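Probable hydrolase (Pseudomonas aeruginosa, PDB 7AL6) is of unknown function but has an alpha/beta hydrolase fold and is probably a hydrolase, possibly a lipolytic one. Local coordinates at residues L17-K28 against G52-A61; L37-R45 against E180-G189. All blocks are in the same frame, centred on the assembly; numbering follows the deposited sequence.

Contact 1 (L17-K28 against G52-A61); sequences LAAHLFGPPDGK and GLRIVALDFA
Strands 17-22 and 53-58 run antiparallel, with Ala57 and His20 exchanging two backbone hydrogen bonds and Phe22 and Ile55 two more; Asp59 N continues the ladder to Ala18 O. Packing is tight on the face that carries Ala19, Leu21, Val56 and Leu58. There the CB of Ala19 meets Val56 CG1 at 3.7 Å, and Leu21 CD2 lies alongside Val56 CG2, both side chains pointing the same way. On the other face the Phe22 ring turns its edge to the methyl of Ala57, CE2 to CB 3.8 Å, while His20 CD2 lies over the rim of one ring face and His20 ND1 hydrogen-bonds Glu7.

The type I turn Pro24-Gly27 is the more solvent-exposed part; Arg54 beneath it is buried, and Tyr197 of the second subunit packs on it. With CG anti to the backbone N (chi1 176°) and the chain bent at chi2, its guanidinium slides between Pro25 CA over one face and Leu21 CB over the opposite one. Arg54 NH2 donates to Gly23 O at 3.0 Å, a somewhat bent bond (140°). Past the turn, Lys28 N binds Gly52 O and Arg54 N binds Lys28 O, beginning a parallel pairing. Strand 53-58 thus lies between strands 16-22 and 28-33 of the mixed hydrolase sheet; strand 7-11 borders 16-22, and helix 77-91 packs on Leu17, Val56 and Leu58.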
loop_
_atom_site.group_PDB
_atom_site.type_symbol
_atom_site.label_atom_id
_atom_site.label_comp_id
_atom_site.label_asym_id
_atom_site.label_seq_id
_atom_site.Cartn_x
_atom_site.Cartn_y
_atom_site.Cartn_z
ATOM N N LEU A 17 -8.175 -8.176 -8.871
ATOM C CA LEU A 17 -8.167 -8.257 -10.340
ATOM C C LEU A 17 -9.585 -8.142 -10.860
ATOM O O LEU A 17 -10.498 -8.377 -10.120
ATOM C CB LEU A 17 -7.571 -9.586 -10.802
ATOM C CG LEU A 17 -6.154 -9.885 -10.350
ATOM C CD1 LEU A 17 -5.738 -11.248 -10.833
ATOM C CD2 LEU A 17 -5.195 -8.824 -10.825
ATOM N N ALA A 18 -9.715 -7.718 -12.091
ATOM C CA ALA A 18 -10.998 -7.676 -12.772
ATOM C C ALA A 18 -11.129 -8.851 -13.728
ATOM O O ALA A 18 -10.135 -9.326 -14.295
ATOM C CB ALA A 18 -11.147 -6.364 -13.552
ATOM N N ALA A 19 -12.368 -9.294 -13.935
ATOM C CA ALA A 19 -12.634 -10.358 -14.900
ATOM C C ALA A 19 -14.025 -10.206 -15.501
ATOM O O ALA A 19 -14.956 -9.718 -14.847
ATOM C CB ALA A 19 -12.553 -11.735 -14.271
ATOM N N HIS A 20 -14.156 -10.630 -16.756
ATOM C CA HIS A 20 -15.442 -10.781 -17.419
ATOM C C HIS A 20 -15.799 -12.258 -17.422
ATOM O O HIS A 20 -14.957 -13.107 -17.733
ATOM C CB HIS A 20 -15.419 -10.225 -18.853
ATOM C CG HIS A 20 -16.794 -9.984 -19.412
ATOM N ND1 HIS A 20 -17.507 -8.833 -19.152
ATOM C CD2 HIS A 20 -17.614 -10.773 -20.149
ATOM C CE1 HIS A 20 -18.695 -8.913 -19.735
ATOM N NE2 HIS A 20 -18.792 -10.088 -20.325
ATOM N N LEU A 21 -17.038 -12.567 -17.085
ATOM C CA LEU A 21 -17.525 -13.952 -16.935
ATOM C C LEU A 21 -18.339 -14.367 -18.160
ATOM O O LEU A 21 -19.277 -13.670 -18.481
ATOM C CB LEU A 21 -18.377 -14.029 -15.675
ATOM C CG LEU A 21 -17.684 -13.635 -14.382
ATOM C CD1 LEU A 21 -18.607 -13.824 -13.201
ATOM C CD2 LEU A 21 -16.402 -14.409 -14.190
ATOM N N PHE A 22 -18.017 -15.483 -18.796
ATOM C CA PHE A 22 -18.762 -15.986 -19.961
ATOM C C PHE A 22 -19.239 -17.412 -19.715
ATOM O O PHE A 22 -18.576 -18.162 -19.044
ATOM C CB PHE A 22 -17.895 -16.079 -21.208
ATOM C CG PHE A 22 -17.345 -14.791 -21.736
ATOM C CD1 PHE A 22 -18.081 -14.021 -22.605
ATOM C CD2 PHE A 22 -16.082 -14.375 -21.391
ATOM C CE1 PHE A 22 -17.570 -12.847 -23.107
ATOM C CE2 PHE A 22 -15.573 -13.199 -21.894
ATOM C CZ PHE A 22 -16.317 -12.445 -22.755
ATOM N N GLY A 23 -20.354 -17.776 -20.323
ATOM C CA GLY A 23 -20.886 -19.131 -20.316
ATOM C C GLY A 23 -21.739 -19.437 -19.127
ATOM O O GLY A 23 -21.820 -18.680 -18.213
ATOM N N PRO A 24 -22.324 -20.624 -19.145
ATOM C CA PRO A 24 -23.195 -21.101 -18.065
ATOM C C PRO A 24 -22.441 -21.319 -16.762
ATOM O O PRO A 24 -21.300 -21.811 -16.764
ATOM C CB PRO A 24 -23.745 -22.427 -18.616
ATOM C CG PRO A 24 -22.767 -22.845 -19.700
ATOM C CD PRO A 24 -22.161 -21.595 -20.250
ATOM N N PRO A 25 -23.043 -20.970 -15.614
ATOM C CA PRO A 25 -22.332 -21.158 -14.342
ATOM C C PRO A 25 -21.865 -22.572 -14.127
ATOM O O PRO A 25 -20.910 -22.769 -13.370
ATOM C CB PRO A 25 -23.360 -20.739 -13.269
ATOM C CG PRO A 25 -24.497 -20.114 -13.972
ATOM C CD PRO A 25 -24.188 -20.043 -15.460
ATOM N N ASP A 26 -22.470 -23.562 -14.786
ATOM C CA ASP A 26 -22.095 -24.955 -14.593
ATOM C C ASP A 26 -21.272 -25.528 -15.746
ATOM O O ASP A 26 -21.213 -26.750 -15.899
ATOM C CB ASP A 26 -23.341 -25.818 -14.385
ATOM C CG ASP A 26 -24.130 -26.033 -15.676
ATOM O OD1 ASP A 26 -24.216 -25.088 -16.490
ATOM O OD2 ASP A 26 -24.682 -27.139 -15.871
ATOM N N GLY A 27 -20.648 -24.678 -16.570
ATOM C CA GLY A 27 -19.809 -25.174 -17.647
ATOM C C GLY A 27 -18.421 -25.580 -17.172
ATOM O O GLY A 27 -18.032 -25.345 -16.036
ATOM N N LYS A 28 -17.660 -26.167 -18.076
ATOM C CA LYS A 28 -16.302 -26.571 -17.754
ATOM C C LYS A 28 -15.474 -25.352 -17.344
ATOM O O LYS A 28 -15.459 -24.350 -18.063
ATOM C CB LYS A 28 -15.648 -27.257 -18.949
ATOM C CG LYS A 28 -16.314 -28.571 -19.364
ATOM C CD LYS A 28 -15.398 -29.362 -20.322
ATOM C CE LYS A 28 -16.121 -30.567 -20.941
ATOM N NZ LYS A 28 -17.020 -30.149 -22.065
ATOM N N GLY A 52 -20.869 -24.133 -23.318
ATOM C CA GLY A 52 -20.536 -25.181 -22.375
ATOM C C GLY A 52 -19.256 -24.983 -21.589
ATOM O O GLY A 52 -18.977 -25.795 -20.690
ATOM N N LEU A 53 -18.539 -23.894 -21.825
ATOM C CA LEU A 53 -17.337 -23.565 -21.029
ATOM C C LEU A 53 -17.680 -22.400 -20.097
ATOM O O LEU A 53 -18.351 -21.507 -20.528
ATOM C CB LEU A 53 -16.167 -23.191 -21.937
ATOM C CG LEU A 53 -15.739 -24.238 -22.962
ATOM C CD1 LEU A 53 -14.432 -23.857 -23.597
ATOM C CD2 LEU A 53 -15.642 -25.616 -22.350
ATOM N N ARG A 54 -17.313 -22.458 -18.830
ATOM C CA ARG A 54 -17.481 -21.315 -17.919
ATOM C C ARG A 54 -16.151 -20.569 -18.005
ATOM O O ARG A 54 -15.208 -21.026 -17.419
ATOM C CB ARG A 54 -17.832 -21.765 -16.510
ATOM C CG ARG A 54 -17.913 -20.620 -15.521
ATOM C CD ARG A 54 -18.927 -19.545 -15.855
ATOM N NE ARG A 54 -19.242 -18.779 -14.677
ATOM C CZ ARG A 54 -20.143 -17.825 -14.603
ATOM N NH1 ARG A 54 -20.342 -17.213 -13.461
ATOM N NH2 ARG A 54 -20.842 -17.486 -15.654
ATOM N N ILE A 55 -16.084 -19.467 -18.722
ATOM C CA ILE A 55 -14.805 -18.767 -18.965
ATOM C C ILE A 55 -14.711 -17.505 -18.126
ATOM O O ILE A 55 -15.562 -16.639 -18.218
ATOM C CB ILE A 55 -14.633 -18.466 -20.462
ATOM C CG1 ILE A 55 -14.690 -19.739 -21.304
ATOM C CG2 ILE A 55 -13.371 -17.694 -20.715
ATOM C CD1 ILE A 55 -14.862 -19.491 -22.762
ATOM N N VAL A 56 -13.634 -17.434 -17.378
ATOM C CA VAL A 56 -13.266 -16.269 -16.586
ATOM C C VAL A 56 -12.178 -15.581 -17.386
ATOM O O VAL A 56 -11.032 -16.046 -17.429
ATOM C CB VAL A 56 -12.792 -16.672 -15.185
ATOM C CG1 VAL A 56 -12.309 -15.453 -14.403
ATOM C CG2 VAL A 56 -13.903 -17.382 -14.426
ATOM N N ALA A 57 -12.538 -14.503 -18.083
ATOM C CA ALA A 57 -11.585 -13.758 -18.895
ATOM C C ALA A 57 -10.982 -12.722 -17.972
ATOM O O ALA A 57 -11.602 -11.680 -17.689
ATOM C CB ALA A 57 -12.241 -13.108 -20.117
ATOM N N LEU A 58 -9.766 -13.002 -17.545
ATOM C CA LEU A 58 -9.077 -12.257 -16.511
ATOM C C LEU A 58 -8.243 -11.134 -17.094
ATOM O O LEU A 58 -7.554 -11.322 -18.099
ATOM C CB LEU A 58 -8.171 -13.223 -15.763
ATOM C CG LEU A 58 -7.469 -12.745 -14.506
ATOM C CD1 LEU A 58 -8.465 -12.521 -13.392
ATOM C CD2 LEU A 58 -6.399 -13.810 -14.132
ATOM N N ASP A 59 -8.302 -10.004 -16.432
ATOM C CA ASP A 59 -7.407 -8.879 -16.717
ATOM C C ASP A 59 -6.167 -9.202 -15.893
ATOM O O ASP A 59 -6.282 -9.378 -14.713
ATOM C CB ASP A 59 -8.003 -7.522 -16.346
ATOM C CG ASP A 59 -8.853 -6.897 -17.431
ATOM O OD1 ASP A 59 -8.674 -7.250 -18.556
ATOM O OD2 ASP A 59 -9.679 -6.109 -17.112
ATOM N N PHE A 60 -4.991 -9.248 -16.483
ATOM C CA PHE A 60 -3.750 -9.415 -15.709
ATOM C C PHE A 60 -3.539 -8.133 -14.904
ATOM O O PHE A 60 -3.925 -7.050 -15.318
ATOM C CB PHE A 60 -2.537 -9.631 -16.618
ATOM C CG PHE A 60 -2.293 -11.050 -17.040
ATOM C CD1 PHE A 60 -2.362 -12.074 -16.126
ATOM C CD2 PHE A 60 -1.991 -11.356 -18.353
ATOM C CE1 PHE A 60 -2.137 -13.378 -16.511
ATOM C CE2 PHE A 60 -1.761 -12.665 -18.734
ATOM C CZ PHE A 60 -1.840 -13.672 -17.813
ATOM N N ALA A 61 -2.755 -8.235 -13.850
ATOM C CA ALA A 61 -2.321 -7.099 -13.025
ATOM C C ALA A 61 -1.675 -6.046 -13.935
ATOM O O ALA A 61 -0.916 -6.385 -14.828
ATOM C CB ALA A 61 -1.349 -7.578 -11.988
#

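Contact 2 (L37-R45 against E180-G189); sequences LDNAMSFSR and EAAELLAQRG
Asn39 reaches the C-terminal part of helix 179-189 with its amide: ND2 donates to Leu185 O at 3.0 Å, nearly straight (165°), in the carbonyl plane and on a lone pair. Its CG sits between the backbone N and the carbonyl carbon (chi1 56°), which lets the other end of the same amide, OD1, accept from Met41 N at 2.8 Å. This Asx turn leads into the short 3-10 segment 40-42 and fixes the amide's rotation from both ends. Leu185 O also accepts from Arg188 N.

Met41 was modelled in two conformers; in one of them it is bent at chi2 and chi3 and curls over the helix, with CG near Arg188 CB. Leu185 sends CD2 toward Ser42 N and CD1 toward Asp38 OD1, an oxygen that is salt-bridged to Arg170. Residues 37-45 belong to the loop after strand 28-33 of the alpha/beta hydrolase sheet, and the helix lies in the long insertion after strand 119-125, the place where cap regions of this superfamily are commonly found.

At the other end of the helix, Arg45, extended from CG to NE, crosses Glu180 at about a right angle. Arg45 NH2 forms a salt bridge to Glu180 OE1, 2.8 Å away, and the oxygen receives it on its anti lone pair, with the guanidinium and carboxylate planes nearly coplanar. Leu184 CD1 lies over a face of that guanidinium, whose NE and NH1 are held by Leu267 O and Glu270. Ser44 OG, 3.7 Å from Leu184 CD1, donates to Met41 O. Leu3 of the second subunit packs against Leu184 and Gln187.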
loop_
_atom_site.group_PDB
_atom_site.type_symbol
_atom_site.label_atom_id
_atom_site.label_comp_id
_atom_site.label_asym_id
_atom_site.label_seq_id
_atom_site.Cartn_x
_atom_site.Cartn_y
_atom_site.Cartn_z
ATOM N N LEU A 37 0.012 -6.087 -22.609
ATOM C CA LEU A 37 -0.626 -4.755 -22.831
ATOM C C LEU A 37 -2.044 -4.892 -23.399
ATOM O O LEU A 37 -2.596 -3.894 -23.727
ATOM C CB LEU A 37 0.227 -3.820 -23.694
ATOM C CG LEU A 37 1.687 -3.671 -23.295
ATOM C CD1 LEU A 37 2.393 -2.670 -24.177
ATOM C CD2 LEU A 37 1.850 -3.301 -21.845
ATOM N N ASP A 38 -2.625 -6.082 -23.479
ATOM C CA ASP A 38 -4.019 -6.225 -23.865
ATOM C C ASP A 38 -4.873 -6.320 -22.598
ATOM O O ASP A 38 -4.459 -5.819 -21.553
ATOM C CB ASP A 38 -4.187 -7.457 -24.764
ATOM C CG ASP A 38 -3.492 -7.292 -26.110
ATOM O OD1 ASP A 38 -3.161 -6.137 -26.449
ATOM O OD2 ASP A 38 -3.287 -8.311 -26.816
ATOM N N ASN A 39 -6.037 -6.959 -22.693
ATOM C CA ASN A 39 -7.000 -7.079 -21.599
ATOM C C ASN A 39 -8.009 -8.138 -21.992
ATOM O O ASN A 39 -7.925 -8.730 -23.074
ATOM C CB ASN A 39 -7.677 -5.742 -21.290
ATOM C CG ASN A 39 -8.351 -5.128 -22.484
ATOM O OD1 ASN A 39 -9.260 -5.712 -23.045
ATOM N ND2 ASN A 39 -7.945 -3.890 -22.836
ATOM N N ALA A 40 -9.005 -8.336 -21.136
ATOM C CA ALA A 40 -9.955 -9.416 -21.351
ATOM C C ALA A 40 -10.770 -9.250 -22.629
ATOM O O ALA A 40 -11.389 -10.213 -23.085
ATOM C CB ALA A 40 -10.920 -9.535 -20.166
ATOM N N MET A 41 -10.866 -8.060 -23.186
ATOM C CA MET A 41 -11.585 -7.934 -24.451
ATOM C C MET A 41 -10.885 -8.659 -25.600
ATOM O O MET A 41 -11.495 -8.860 -26.649
ATOM C CB MET A 41 -11.746 -6.461 -24.838
ATOM C CG MET A 41 -12.716 -5.647 -23.956
ATOM S SD MET A 41 -14.411 -6.220 -24.113
ATOM C CE MET A 41 -14.901 -5.459 -25.669
ATOM N N SER A 42 -9.719 -9.204 -25.338
ATOM C CA SER A 42 -8.991 -10.009 -26.329
ATOM C C SER A 42 -9.907 -11.203 -26.655
ATOM O O SER A 42 -9.899 -11.612 -27.735
ATOM C CB SER A 42 -7.653 -10.407 -25.818
ATOM O OG SER A 42 -6.925 -11.118 -26.773
ATOM N N PHE A 43 -10.734 -11.658 -25.717
ATOM C CA PHE A 43 -11.632 -12.825 -25.868
ATOM C C PHE A 43 -13.084 -12.434 -26.169
ATOM O O PHE A 43 -13.924 -13.297 -26.137
ATOM C CB PHE A 43 -11.497 -13.712 -24.633
ATOM C CG PHE A 43 -10.096 -14.208 -24.404
ATOM C CD1 PHE A 43 -9.602 -15.275 -25.120
ATOM C CD2 PHE A 43 -9.249 -13.576 -23.519
ATOM C CE1 PHE A 43 -8.307 -15.715 -24.930
ATOM C CE2 PHE A 43 -7.953 -14.018 -23.332
ATOM C CZ PHE A 43 -7.481 -15.083 -24.044
ATOM N N SER A 44 -13.357 -11.187 -26.510
ATOM C CA SER A 44 -14.734 -10.674 -26.728
ATOM C C SER A 44 -15.429 -11.416 -27.874
ATOM O O SER A 44 -16.597 -11.613 -27.786
ATOM C CB SER A 44 -14.786 -9.183 -26.901
ATOM O OG SER A 44 -13.989 -8.741 -27.965
ATOM N N ARG A 45 -14.717 -11.795 -28.919
ATOM C CA ARG A 45 -15.321 -12.523 -30.057
ATOM C C ARG A 45 -15.326 -14.040 -29.800
ATOM O O ARG A 45 -16.267 -14.691 -30.160
ATOM C CB ARG A 45 -14.543 -12.253 -31.340
ATOM C CG ARG A 45 -14.515 -10.813 -31.805
ATOM C CD ARG A 45 -14.124 -10.823 -33.257
ATOM N NE ARG A 45 -13.600 -9.580 -33.745
ATOM C CZ ARG A 45 -14.262 -8.760 -34.526
ATOM N NH1 ARG A 45 -15.486 -9.056 -34.900
ATOM N NH2 ARG A 45 -13.704 -7.646 -34.926
ATOM N N GLU A 180 -11.108 -2.957 -35.690
ATOM C CA GLU A 180 -12.138 -3.496 -34.782
ATOM C C GLU A 180 -11.468 -4.112 -33.553
ATOM O O GLU A 180 -11.972 -3.903 -32.485
ATOM C CB GLU A 180 -13.043 -4.479 -35.504
ATOM C CG GLU A 180 -14.027 -3.804 -36.423
ATOM C CD GLU A 180 -15.065 -4.730 -37.015
ATOM O OE1 GLU A 180 -14.977 -5.925 -36.791
ATOM O OE2 GLU A 180 -15.951 -4.234 -37.692
ATOM N N ALA A 181 -10.381 -4.845 -33.723
ATOM C CA ALA A 181 -9.626 -5.389 -32.606
ATOM C C ALA A 181 -9.153 -4.276 -31.680
ATOM O O ALA A 181 -9.303 -4.366 -30.452
ATOM C CB ALA A 181 -8.425 -6.197 -33.120
ATOM N N ALA A 182 -8.565 -3.226 -32.258
ATOM C CA ALA A 182 -8.047 -2.113 -31.474
ATOM C C ALA A 182 -9.162 -1.360 -30.762
ATOM O O ALA A 182 -9.012 -1.005 -29.586
ATOM C CB ALA A 182 -7.223 -1.205 -32.366
ATOM N N GLU A 183 -10.313 -1.185 -31.427
ATOM C CA GLU A 183 -11.501 -0.636 -30.778
ATOM C C GLU A 183 -11.950 -1.490 -29.595
ATOM O O GLU A 183 -12.309 -0.958 -28.536
ATOM C CB GLU A 183 -12.655 -0.511 -31.797
ATOM C CG GLU A 183 -12.369 0.542 -32.866
ATOM C CD GLU A 183 -13.480 0.724 -33.905
ATOM O OE1 GLU A 183 -14.503 0.005 -33.877
ATOM O OE2 GLU A 183 -13.286 1.593 -34.777
ATOM N N LEU A 184 -12.046 -2.810 -29.787
ATOM C CA LEU A 184 -12.500 -3.688 -28.712
ATOM C C LEU A 184 -11.560 -3.609 -27.508
ATOM O O LEU A 184 -11.990 -3.436 -26.369
ATOM C CB LEU A 184 -12.622 -5.114 -29.252
ATOM C CG LEU A 184 -13.813 -5.340 -30.178
ATOM C CD1 LEU A 184 -13.666 -6.660 -30.947
ATOM C CD2 LEU A 184 -15.097 -5.324 -29.407
ATOM N N LEU A 185 -10.259 -3.677 -27.746
ATOM C CA LEU A 185 -9.321 -3.532 -26.657
ATOM C C LEU A 185 -9.408 -2.155 -25.995
ATOM O O LEU A 185 -9.241 -2.050 -24.773
ATOM C CB LEU A 185 -7.926 -3.811 -27.160
ATOM C CG LEU A 185 -7.670 -5.278 -27.537
ATOM C CD1 LEU A 185 -6.391 -5.347 -28.336
ATOM C CD2 LEU A 185 -7.586 -6.152 -26.297
ATOM N N ALA A 186 -9.665 -1.092 -26.784
ATOM C CA ALA A 186 -9.762 0.270 -26.258
ATOM C C ALA A 186 -10.925 0.447 -25.286
ATOM O O ALA A 186 -10.846 1.286 -24.389
ATOM C CB ALA A 186 -9.942 1.288 -27.395
ATOM N N GLN A 187 -11.991 -0.313 -25.434
ATOM C CA GLN A 187 -13.182 -0.210 -24.562
ATOM C C GLN A 187 -12.809 -0.523 -23.108
ATOM O O GLN A 187 -13.467 -0.022 -22.243
ATOM C CB GLN A 187 -14.291 -1.116 -25.071
ATOM C CG GLN A 187 -14.789 -0.698 -26.433
ATOM C CD GLN A 187 -16.210 -1.119 -26.663
ATOM O OE1 GLN A 187 -16.501 -2.285 -26.845
ATOM N NE2 GLN A 187 -17.108 -0.158 -26.637
ATOM N N ARG A 188 -11.859 -1.425 -22.896
ATOM C CA ARG A 188 -11.377 -1.863 -21.574
ATOM C C ARG A 188 -9.978 -1.333 -21.267
ATOM O O ARG A 188 -9.585 -1.492 -20.154
ATOM C CB ARG A 188 -11.380 -3.393 -21.562
ATOM C CG ARG A 188 -11.582 -4.039 -20.206
ATOM C CD ARG A 188 -11.711 -5.549 -20.220
ATOM N NE ARG A 188 -11.694 -6.075 -18.881
ATOM C CZ ARG A 188 -12.759 -6.430 -18.198
ATOM N NH1 ARG A 188 -13.950 -6.394 -18.747
ATOM N NH2 ARG A 188 -12.622 -6.863 -16.969
ATOM N N GLY A 189 -9.276 -0.723 -22.214
ATOM C CA GLY A 189 -7.874 -0.313 -22.037
ATOM C C GLY A 189 -7.635 1.178 -21.919
ATOM O O GLY A 189 -6.531 1.561 -21.696
#

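In the fold
Both contacts are largely buried, but contact 1 belongs to the central sheet, held by a backbone ladder, apolar side chains and the buried Arg54, whereas contact 2 docks a helix on a loop mainly through side chains. Each has a more exposed end, at the Pro24-Gly27 turn in contact 1 and at Glu180 in contact 2. They meet at Asp59, next to strand 53-58: Asp59 OD2 forms a salt bridge with Arg188 NE at 2.7 Å, and OD1 probably accepts from Ala40 N. One carboxylate of contact 1 thus ties together both segments of contact 2. Arg188 also pairs with Glu7, reaching back toward the sheet's first strand.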